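PDB 6R9N: uncharacterized protein from Treponema denticola ATCC 35404, which serves as a di-iron chemotaxis sensor for Fe(II) and oxygen, built on a metallo-beta-lactamase-like fold and working by stabilising an iron-peroxy species. Local coordinates for residues Val10-Asp14 and Ala15-Phe19; Val182-Phe185 and Glu186-Leu189; Pro190-Glu193 and Gly194-Arg198; Asn235-Leu238 and Asn239-Ser242. All coordinates share one frame; numbering follows the deposited sequence.

Contact 1 of 4, residues Val10-Asp14 and Ala15-Phe19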
loop_
_atom_site.group_PDB
_atom_site.type_symbol
_atom_site.label_atom_id
_atom_site.label_comp_id
_atom_site.label_asym_id
_atom_site.label_seq_id
_atom_site.Cartn_x
_atom_site.Cartn_y
_atom_site.Cartn_z
ATOM N N VAL A 10 -16.283 16.840 -17.964
ATOM C CA VAL A 10 -15.539 18.038 -17.585
ATOM C C VAL A 10 -16.141 18.620 -16.321
ATOM O O VAL A 10 -17.333 18.941 -16.285
ATOM C CB VAL A 10 -15.540 19.072 -18.717
ATOM C CG1 VAL A 10 -14.867 20.366 -18.262
ATOM C CG2 VAL A 10 -14.835 18.495 -19.938
ATOM N N LEU A 11 -15.313 18.750 -15.276
ATOM C CA LEU A 11 -15.742 19.307 -13.997
ATOM C C LEU A 11 -15.503 20.802 -13.895
ATOM O O LEU A 11 -16.226 21.489 -13.169
ATOM C CB LEU A 11 -14.982 18.640 -12.850
ATOM C CG LEU A 11 -15.144 17.124 -12.764
ATOM C CD1 LEU A 11 -14.372 16.606 -11.562
ATOM C CD2 LEU A 11 -16.650 16.813 -12.690
ATOM N N TYR A 12 -14.491 21.305 -14.594
ATOM C CA TYR A 12 -14.118 22.711 -14.571
ATOM C C TYR A 12 -13.511 23.033 -15.920
ATOM O O TYR A 12 -12.817 22.205 -16.517
ATOM C CB TYR A 12 -13.096 23.065 -13.456
ATOM C CG TYR A 12 -12.526 24.474 -13.614
ATOM C CD1 TYR A 12 -11.451 24.726 -14.480
ATOM C CD2 TYR A 12 -13.073 25.552 -12.920
ATOM C CE1 TYR A 12 -10.941 26.024 -14.658
ATOM C CE2 TYR A 12 -12.559 26.866 -13.083
ATOM C CZ TYR A 12 -11.492 27.078 -13.955
ATOM O OH TYR A 12 -10.979 28.353 -14.143
ATOM N N GLU A 13 -13.724 24.268 -16.369
ATOM C CA GLU A 13 -13.256 24.659 -17.690
ATOM C C GLU A 13 -13.051 26.160 -17.699
ATOM O O GLU A 13 -13.856 26.891 -17.118
ATOM C CB GLU A 13 -14.265 24.228 -18.767
ATOM C CG GLU A 13 -14.217 25.016 -20.051
ATOM C CD GLU A 13 -15.058 26.279 -19.988
ATOM O OE1 GLU A 13 -14.644 27.294 -20.586
ATOM O OE2 GLU A 13 -16.122 26.260 -19.327
ATOM N N ASP A 14 -11.920 26.600 -18.239
ATOM C CA ASP A 14 -11.798 27.957 -18.767
ATOM C C ASP A 14 -10.984 27.856 -20.049
ATOM O O ASP A 14 -10.668 26.754 -20.513
ATOM C CB ASP A 14 -11.212 28.939 -17.741
ATOM C CG ASP A 14 -9.804 28.572 -17.293
ATOM O OD1 ASP A 14 -8.932 28.270 -18.144
ATOM O OD2 ASP A 14 -9.580 28.580 -16.068
ATOM N N ALA A 15 -10.610 29.015 -20.605
ATOM C CA ALA A 15 -9.972 29.039 -21.923
ATOM C C ALA A 15 -8.648 28.280 -21.946
ATOM O O ALA A 15 -8.243 27.776 -22.999
ATOM C CB ALA A 15 -9.768 30.483 -22.376
ATOM N N ASP A 16 -7.948 28.209 -20.814
ATOM C CA ASP A 16 -6.602 27.657 -20.777
ATOM C C ASP A 16 -6.458 26.379 -19.961
ATOM O O ASP A 16 -5.372 25.788 -19.974
ATOM C CB ASP A 16 -5.625 28.717 -20.247
ATOM C CG ASP A 16 -5.502 29.886 -21.197
ATOM O OD1 ASP A 16 -5.354 29.628 -22.418
ATOM O OD2 ASP A 16 -5.607 31.049 -20.743
ATOM N N HIS A 17 -7.507 25.929 -19.272
ATOM C CA HIS A 17 -7.353 24.929 -18.222
ATOM C C HIS A 17 -8.649 24.140 -18.077
ATOM O O HIS A 17 -9.721 24.735 -17.984
ATOM C CB HIS A 17 -6.984 25.609 -16.893
ATOM C CG HIS A 17 -6.766 24.662 -15.753
ATOM N ND1 HIS A 17 -5.528 24.134 -15.454
ATOM C CD2 HIS A 17 -7.615 24.185 -14.806
ATOM C CE1 HIS A 17 -5.626 23.359 -14.385
ATOM N NE2 HIS A 17 -6.878 23.379 -13.968
ATOM N N LYS A 18 -8.548 22.812 -18.058
ATOM C CA LYS A 18 -9.687 21.946 -17.784
ATOM C C LYS A 18 -9.316 20.914 -16.732
ATOM O O LYS A 18 -8.181 20.430 -16.687
ATOM C CB LYS A 18 -10.165 21.191 -19.031
ATOM C CG LYS A 18 -10.812 22.030 -20.119
ATOM C CD LYS A 18 -11.343 21.117 -21.213
ATOM C CE LYS A 18 -11.704 21.892 -22.484
ATOM N NZ LYS A 18 -11.472 21.062 -23.699
ATOM N N PHE A 19 -10.304 20.556 -15.913
ATOM C CA PHE A 19 -10.226 19.437 -14.981
ATOM C C PHE A 19 -11.339 18.465 -15.366
ATOM O O PHE A 19 -12.512 18.854 -15.395
ATOM C CB PHE A 19 -10.377 19.915 -13.527
ATOM C CG PHE A 19 -9.954 18.902 -12.486
ATOM C CD1 PHE A 19 -10.552 17.653 -12.414
ATOM C CD2 PHE A 19 -8.963 19.214 -11.560
ATOM C CE1 PHE A 19 -10.155 16.728 -11.452
ATOM C CE2 PHE A 19 -8.569 18.311 -10.597
ATOM C CZ PHE A 19 -9.159 17.071 -10.533
#

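Contact 2 of 4, residues Val182-Phe185 and Glu186-Leu189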
loop_
_atom_site.group_PDB
_atom_site.type_symbol
_atom_site.label_atom_id
_atom_site.label_comp_id
_atom_site.label_asym_id
_atom_site.label_seq_id
_atom_site.Cartn_x
_atom_site.Cartn_y
_atom_site.Cartn_z
ATOM N N VAL A 182 -22.120 13.713 -5.117
ATOM C CA VAL A 182 -22.898 13.414 -3.920
ATOM C C VAL A 182 -23.967 14.490 -3.734
ATOM O O VAL A 182 -23.678 15.690 -3.811
ATOM C CB VAL A 182 -21.959 13.350 -2.704
ATOM C CG1 VAL A 182 -22.709 13.041 -1.429
ATOM C CG2 VAL A 182 -20.869 12.330 -2.918
ATOM N N GLU A 183 -25.229 14.078 -3.529
ATOM C CA GLU A 183 -26.184 15.131 -3.167
ATOM C C GLU A 183 -26.947 14.881 -1.876
ATOM O O GLU A 183 -27.614 15.788 -1.384
ATOM C CB GLU A 183 -27.125 15.499 -4.307
ATOM C CG GLU A 183 -26.371 16.358 -5.396
ATOM C CD GLU A 183 -25.927 17.716 -4.843
ATOM O OE1 GLU A 183 -24.845 18.209 -5.223
ATOM O OE2 GLU A 183 -26.622 18.275 -3.962
ATOM N N ASP A 184 -26.816 13.716 -1.265
ATOM C CA ASP A 184 -27.380 13.521 0.069
ATOM C C ASP A 184 -26.310 12.831 0.900
ATOM O O ASP A 184 -26.047 11.638 0.712
ATOM C CB ASP A 184 -28.685 12.716 0.059
ATOM C CG ASP A 184 -29.237 12.497 1.459
ATOM O OD1 ASP A 184 -29.188 13.455 2.293
ATOM O OD2 ASP A 184 -29.679 11.359 1.754
ATOM N N PHE A 185 -25.678 13.608 1.785
ATOM C CA PHE A 185 -24.589 13.079 2.598
ATOM C C PHE A 185 -25.046 11.894 3.434
ATOM O O PHE A 185 -24.292 10.928 3.617
ATOM C CB PHE A 185 -24.012 14.173 3.492
ATOM C CG PHE A 185 -22.692 13.808 4.098
ATOM C CD1 PHE A 185 -21.569 13.703 3.303
ATOM C CD2 PHE A 185 -22.580 13.539 5.450
ATOM C CE1 PHE A 185 -20.356 13.339 3.847
ATOM C CE2 PHE A 185 -21.366 13.186 6.011
ATOM C CZ PHE A 185 -20.249 13.081 5.205
ATOM N N GLU A 186 -26.283 11.934 3.935
ATOM C CA GLU A 186 -26.771 10.820 4.739
ATOM C C GLU A 186 -26.945 9.562 3.905
ATOM O O GLU A 186 -26.691 8.465 4.402
ATOM C CB GLU A 186 -28.102 11.172 5.411
ATOM C CG GLU A 186 -28.018 12.221 6.480
ATOM C CD GLU A 186 -27.227 11.745 7.670
ATOM O OE1 GLU A 186 -27.282 10.530 7.978
ATOM O OE2 GLU A 186 -26.540 12.584 8.292
ATOM N N LYS A 187 -27.362 9.686 2.642
ATOM C CA LYS A 187 -27.453 8.490 1.809
ATOM C C LYS A 187 -26.072 7.998 1.395
ATOM O O LYS A 187 -25.884 6.800 1.140
ATOM C CB LYS A 187 -28.296 8.768 0.564
ATOM C CG LYS A 187 -29.774 8.461 0.704
ATOM C CD LYS A 187 -30.404 8.114 -0.647
ATOM C CE LYS A 187 -31.923 8.261 -0.608
ATOM N NZ LYS A 187 -32.437 9.086 -1.744
ATOM N N HIS A 188 -25.102 8.910 1.295
ATOM C CA HIS A 188 -23.746 8.531 0.918
ATOM C C HIS A 188 -22.974 7.905 2.069
ATOM O O HIS A 188 -22.113 7.052 1.835
ATOM C CB HIS A 188 -22.992 9.755 0.415
ATOM C CG HIS A 188 -21.774 9.426 -0.383
ATOM N ND1 HIS A 188 -21.839 8.808 -1.614
ATOM C CD2 HIS A 188 -20.461 9.642 -0.136
ATOM C CE1 HIS A 188 -20.616 8.662 -2.093
ATOM N NE2 HIS A 188 -19.764 9.161 -1.215
ATOM N N LEU A 189 -23.271 8.306 3.302
ATOM C CA LEU A 189 -22.483 7.875 4.456
ATOM C C LEU A 189 -22.278 6.369 4.538
ATOM O O LEU A 189 -21.142 5.950 4.822
ATOM C CB LEU A 189 -23.126 8.397 5.748
ATOM C CG LEU A 189 -22.218 8.799 6.915
ATOM C CD1 LEU A 189 -20.926 9.424 6.443
ATOM C CD2 LEU A 189 -22.959 9.778 7.816
#

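Contact 3 of 4, residues Pro190-Glu193 and Gly194-Arg198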
loop_
_atom_site.group_PDB
_atom_site.type_symbol
_atom_site.label_atom_id
_atom_site.label_comp_id
_atom_site.label_asym_id
_atom_site.label_seq_id
_atom_site.Cartn_x
_atom_site.Cartn_y
_atom_site.Cartn_z
ATOM N N PRO A 190 -23.287 5.514 4.327
ATOM C CA PRO A 190 -23.033 4.064 4.410
ATOM C C PRO A 190 -22.016 3.565 3.401
ATOM O O PRO A 190 -21.499 2.460 3.570
ATOM C CB PRO A 190 -24.414 3.438 4.150
ATOM C CG PRO A 190 -25.397 4.538 4.374
ATOM C CD PRO A 190 -24.686 5.792 3.963
ATOM N N LEU A 191 -21.750 4.317 2.330
ATOM C CA LEU A 191 -20.766 3.898 1.337
ATOM C C LEU A 191 -19.330 4.227 1.744
ATOM O O LEU A 191 -18.387 3.629 1.211
ATOM C CB LEU A 191 -21.105 4.540 -0.014
ATOM C CG LEU A 191 -22.560 4.407 -0.469
ATOM C CD1 LEU A 191 -22.717 4.947 -1.878
ATOM C CD2 LEU A 191 -23.042 2.964 -0.387
ATOM N N ILE A 192 -19.146 5.134 2.696
ATOM C CA ILE A 192 -17.821 5.605 3.070
ATOM C C ILE A 192 -17.480 5.326 4.526
ATOM O O ILE A 192 -16.304 5.438 4.899
ATOM C CB ILE A 192 -17.659 7.115 2.768
ATOM C CG1 ILE A 192 -18.422 7.956 3.798
ATOM C CG2 ILE A 192 -18.127 7.427 1.334
ATOM C CD1 ILE A 192 -18.198 9.485 3.670
ATOM N N GLU A 193 -18.453 4.977 5.368
ATOM C CA GLU A 193 -18.205 4.948 6.809
ATOM C C GLU A 193 -17.262 3.808 7.200
ATOM O O GLU A 193 -16.228 4.034 7.844
ATOM C CB GLU A 193 -19.532 4.833 7.557
ATOM C CG GLU A 193 -19.391 5.035 9.062
ATOM C CD GLU A 193 -20.713 4.871 9.785
ATOM O OE1 GLU A 193 -20.894 5.514 10.846
ATOM O OE2 GLU A 193 -21.571 4.112 9.279
ATOM N N GLY A 194 -17.595 2.578 6.804
ATOM C CA GLY A 194 -16.744 1.449 7.136
ATOM C C GLY A 194 -15.324 1.629 6.636
ATOM O O GLY A 194 -14.362 1.342 7.352
ATOM N N PHE A 195 -15.173 2.117 5.402
ATOM C CA PHE A 195 -13.839 2.309 4.841
ATOM C C PHE A 195 -13.025 3.311 5.659
ATOM O O PHE A 195 -11.856 3.059 5.980
ATOM C CB PHE A 195 -13.948 2.752 3.383
ATOM C CG PHE A 195 -12.626 2.939 2.709
ATOM C CD1 PHE A 195 -11.941 1.849 2.189
ATOM C CD2 PHE A 195 -12.068 4.206 2.586
ATOM C CE1 PHE A 195 -10.724 2.016 1.546
ATOM C CE2 PHE A 195 -10.835 4.380 1.977
ATOM C CZ PHE A 195 -10.164 3.287 1.450
ATOM N N HIS A 196 -13.616 4.461 6.011
ATOM C CA HIS A 196 -12.826 5.456 6.739
ATOM C C HIS A 196 -12.563 5.015 8.178
ATOM O O HIS A 196 -11.461 5.223 8.712
ATOM C CB HIS A 196 -13.506 6.826 6.675
ATOM C CG HIS A 196 -13.406 7.481 5.327
ATOM N ND1 HIS A 196 -14.231 7.148 4.275
ATOM C CD2 HIS A 196 -12.557 8.425 4.852
ATOM C CE1 HIS A 196 -13.912 7.875 3.217
ATOM N NE2 HIS A 196 -12.894 8.653 3.539
ATOM N N VAL A 197 -13.548 4.376 8.814
ATOM C CA VAL A 197 -13.349 3.894 10.177
ATOM C C VAL A 197 -12.187 2.907 10.235
ATOM O O VAL A 197 -11.396 2.916 11.187
ATOM C CB VAL A 197 -14.646 3.261 10.721
ATOM C CG1 VAL A 197 -14.345 2.367 11.929
ATOM C CG2 VAL A 197 -15.654 4.335 11.080
ATOM N N ARG A 198 -12.059 2.044 9.219
ATOM C CA ARG A 198 -11.089 0.954 9.284
ATOM C C ARG A 198 -9.746 1.292 8.649
ATOM O O ARG A 198 -8.711 0.833 9.147
ATOM C CB ARG A 198 -11.667 -0.306 8.633
ATOM C CG ARG A 198 -10.712 -1.524 8.609
ATOM C CD ARG A 198 -10.320 -2.050 10.034
ATOM N NE ARG A 198 -9.378 -3.171 9.914
ATOM C CZ ARG A 198 -8.059 -3.019 9.781
ATOM N NH1 ARG A 198 -7.520 -1.794 9.781
ATOM N NH2 ARG A 198 -7.278 -4.081 9.648
HETATM O O HOH W 1 -19.633 1.037 5.312
HETATM O O HOH W 2 -17.638 2.107 3.604
#

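Contact 4 of 4, residues Asn235-Leu238 and Asn239-Ser242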
loop_
_atom_site.group_PDB
_atom_site.type_symbol
_atom_site.label_atom_id
_atom_site.label_comp_id
_atom_site.label_asym_id
_atom_site.label_seq_id
_atom_site.Cartn_x
_atom_site.Cartn_y
_atom_site.Cartn_z
ATOM N N ASN A 235 -18.129 20.827 2.862
ATOM C CA ASN A 235 -18.274 21.108 4.288
ATOM C C ASN A 235 -18.814 19.898 5.034
ATOM O O ASN A 235 -18.342 19.571 6.128
ATOM C CB ASN A 235 -19.194 22.305 4.503
ATOM C CG ASN A 235 -18.463 23.614 4.387
ATOM O OD1 ASN A 235 -17.246 23.676 4.576
ATOM N ND2 ASN A 235 -19.198 24.678 4.052
ATOM N N ASN A 236 -19.832 19.250 4.476
ATOM C CA ASN A 236 -20.423 18.103 5.149
ATOM C C ASN A 236 -19.378 17.019 5.366
ATOM O O ASN A 236 -19.224 16.506 6.475
ATOM C CB ASN A 236 -21.591 17.562 4.329
ATOM C CG ASN A 236 -22.863 18.364 4.519
ATOM O OD1 ASN A 236 -22.974 19.170 5.446
ATOM N ND2 ASN A 236 -23.839 18.127 3.657
ATOM N N PHE A 237 -18.621 16.689 4.319
ATOM C CA PHE A 237 -17.616 15.643 4.450
ATOM C C PHE A 237 -16.542 16.036 5.460
ATOM O O PHE A 237 -16.201 15.259 6.362
ATOM C CB PHE A 237 -16.983 15.333 3.091
ATOM C CG PHE A 237 -15.851 14.364 3.198
ATOM C CD1 PHE A 237 -16.105 13.013 3.391
ATOM C CD2 PHE A 237 -14.547 14.802 3.199
ATOM C CE1 PHE A 237 -15.071 12.122 3.526
ATOM C CE2 PHE A 237 -13.512 13.915 3.343
ATOM C CZ PHE A 237 -13.774 12.567 3.506
ATOM N N LEU A 238 -16.001 17.248 5.327
ATOM C CA LEU A 238 -14.942 17.686 6.232
ATOM C C LEU A 238 -15.408 17.680 7.685
ATOM O O LEU A 238 -14.666 17.244 8.577
ATOM C CB LEU A 238 -14.454 19.078 5.834
ATOM C CG LEU A 238 -13.827 19.157 4.446
ATOM C CD1 LEU A 238 -13.293 20.552 4.133
ATOM C CD2 LEU A 238 -12.734 18.115 4.338
ATOM N N ASN A 239 -16.636 18.146 7.945
ATOM C CA ASN A 239 -17.135 18.153 9.321
ATOM C C ASN A 239 -17.233 16.738 9.869
ATOM O O ASN A 239 -16.805 16.468 11.001
ATOM C CB ASN A 239 -18.502 18.843 9.395
ATOM C CG ASN A 239 -18.419 20.336 9.137
ATOM O OD1 ASN A 239 -17.335 20.937 9.192
ATOM N ND2 ASN A 239 -19.567 20.949 8.847
ATOM N N TRP A 240 -17.757 15.812 9.060
ATOM C CA TRP A 240 -17.888 14.424 9.492
ATOM C C TRP A 240 -16.522 13.798 9.770
ATOM O O TRP A 240 -16.329 13.120 10.788
ATOM C CB TRP A 240 -18.651 13.635 8.433
ATOM C CG TRP A 240 -18.625 12.158 8.634
ATOM C CD1 TRP A 240 -19.422 11.427 9.468
ATOM C CD2 TRP A 240 -17.772 11.219 7.970
ATOM N NE1 TRP A 240 -19.117 10.088 9.365
ATOM C CE2 TRP A 240 -18.106 9.934 8.454
ATOM C CE3 TRP A 240 -16.758 11.339 7.011
ATOM C CZ2 TRP A 240 -17.470 8.782 8.007
ATOM C CZ3 TRP A 240 -16.122 10.197 6.573
ATOM C CH2 TRP A 240 -16.479 8.932 7.072
ATOM N N LEU A 241 -15.557 14.016 8.869
ATOM C CA LEU A 241 -14.254 13.368 9.002
ATOM C C LEU A 241 -13.498 13.863 10.231
ATOM O O LEU A 241 -12.872 13.066 10.944
ATOM C CB LEU A 241 -13.424 13.609 7.738
ATOM C CG LEU A 241 -12.075 12.883 7.708
ATOM C CD1 LEU A 241 -12.258 11.366 7.898
ATOM C CD2 LEU A 241 -11.298 13.195 6.430
ATOM N N SER A 242 -13.567 15.170 10.515
ATOM C CA SER A 242 -12.745 15.735 11.578
ATOM C C SER A 242 -13.081 15.138 12.936
ATOM O O SER A 242 -12.216 15.088 13.813
ATOM C CB SER A 242 -12.899 17.255 11.618
ATOM O OG SER A 242 -14.207 17.594 12.028
#

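Contact 1 of 4, residues Val10-Asp14 and Ala15-Phe19
The rings of Y12 and H17 meet obliquely, their planes 64° apart: CE1 of Y12 comes to the imidazole at its edge, near the ring plane, 3.8 Å from CD2 of H17. At the edge of the Y12 ring, in its plane, lies the D14 carboxylate; OH of Y12 donates to OD2 of D14, at a length (2.4 Å) too short to be taken at face value. With chi1 at 62°, D14 tucks its carboxylate back over the turn, where OD1 of D14 takes the amide N of D16 at 2.8 Å. Along the backbone the hairpin 9-13/17-21 is zipped by D14 N to H17 O (2.9 Å) and F19 N to Y12 O (3.1 Å). At its far end L11 and Y12 both face F19 in a classic beta bulge, O of F19 receiving L11 N at 2.8 Å and Y12 N at 3.3 Å. CD1 of L11 packs on CD1 of F19 beside I162. H17 is also held by D42 and D157. OD2 of D14 forms a salt bridge with R159, which would be expected to favour an ionised D14, whose OD1 also accepts from the D16 amide within the turn.

Contact 2 of 4, residues Val182-Phe185 and Glu186-Leu189
An N-cap starts helix 185-199: D184 stands just before the first turn, and its carboxylate OD2 accepts a weak bond from the amide N of K187 at 3.0 Å, with an N-H...O angle of 128°. The D184 CG is anti to the backbone N (chi1 179°), which carries the carboxylate across the K187 side chain at about a right angle and leaves OD2 of D184 3.1 Å from CG of K187. The regular helix pattern begins at once, with H188 N bonded to D184 O at 2.9 Å and L189 N to F185 O at 2.8 Å. V182, still in the loop, packs on H188. Its CG2 methyl lies over the centre of one face of the H188 imidazole, 3.7 Å from the centroid and 5° off the ring normal, a CH-pi contact. One turn along the helix surface, CE2 of F185 touches CD1 of L189 at 3.8 Å, the two side chains inclined to each other. H188 also meets the ring of Y229 on strand 229-230, with the planes nearly perpendicular, while F185 and L189 turn to helix 232-242, F185 against Q233, N236 and F237, and L189 against W240.

Contact 3 of 4, residues Pro190-Glu193 and Gly194-Arg198
This is an intrahelical contact at a kink in helix 185-199, the helix that brings F195 to the peroxide pocket of the di-iron site. Around the kink, water takes the place of backbone bonds: one molecule donates to P190 O and accepts from G194 N at 3.0 Å, while a second accepts from F195 N at 3.1 Å and donates weakly to L191 O. Beyond it regular bonding resumes, V197 N reaching E193 O at 2.9 Å. H196 grips the carbonyl of I192 twice. Its amide N lies 3.1 Å from O of I192, and its ring atom ND1 only 2.8 Å from the same O of I192, the two donors arriving from opposite faces of the carbonyl plane. That ring bond is made at the imidazole edge, with the I192 oxygen 6° out of the ring plane. H196 CG is anti to the carbonyl carbon (chi1 -73°), turning the ring back toward the preceding turn, where CE1 of H196 rests 3.8 Å from CB of I192. Because ND1 of H196 donates to I192 while NE2 is hydrogen-bonded to the amide N of G169, NE2 would then be the acceptor, consistent with a neutral imidazole protonated at ND1.

Contact 4 of 4, residues Asn235-Leu238 and Asn239-Ser242
F237 and W240 both place CG anti to the backbone N (chi1 174° and 169°), and these torsions swing the phenyl and indole rings off the same side of helix 232-242 so that they meet. CE1 of F237 approaches CZ3 of W240 to 3.8 Å, arriving at the edge of the indole six-membered ring, near its plane. The ring planes are 44° apart with centroids at 5.8 Å, an oblique pairing. L241 has the same first torsion and runs alongside F237, pointing the same way, with its CD2 3.9 Å from CE2 of F237. The phenyl ring thus has the indole by CE1 and a leucine methyl by CE2. Four consecutive i to i+4 bonds hold the backbone, among them L241 N to F237 O at 2.9 Å and N239 N to N235 O, also at 2.9 Å. At S242, OG donates to the carbonyl O of N239 at 3.0 Å, with the donor tilted from the carbonyl plane. This gives the serine hydroxyl an acceptor three residues earlier in the chain. The helix lies between two others: N236, F237 and W240 face helix 185-199, while L238, L241 and S242 touch helix 203-215. W240 meets H196 edge-to-face and F237 also touches the ring of Y229. Such i to i+3 and i to i+4 spacing of large apolar side chains is the pattern of a packed alpha-helix, here one that follows strand 229-230 in the metallo-beta-lactamase-like domain.

Contact 2 covers the loop and start of helix 185-199, contact 3 its continuation, and contact 4 packs against both. CZ of F185 lies 3.6 Å from CB of W240, CD1 of L189 3.5 Å from NE1 of W240, and CD1 of I192 3.6 Å from CZ3 of W240, so the tryptophan spans contacts 2 and 3. Contact 3 reaches the di-iron site directly: the F195 side chain is about 4 Å from the peroxide, whereas those of H188 in contact 2 and F237 in contact 4 are about 14 and 13 Å away. Contact 1, a surface hairpin, stands apart, its centre about 31 Å from that of contact 3 and on the opposite side of the chain's centre.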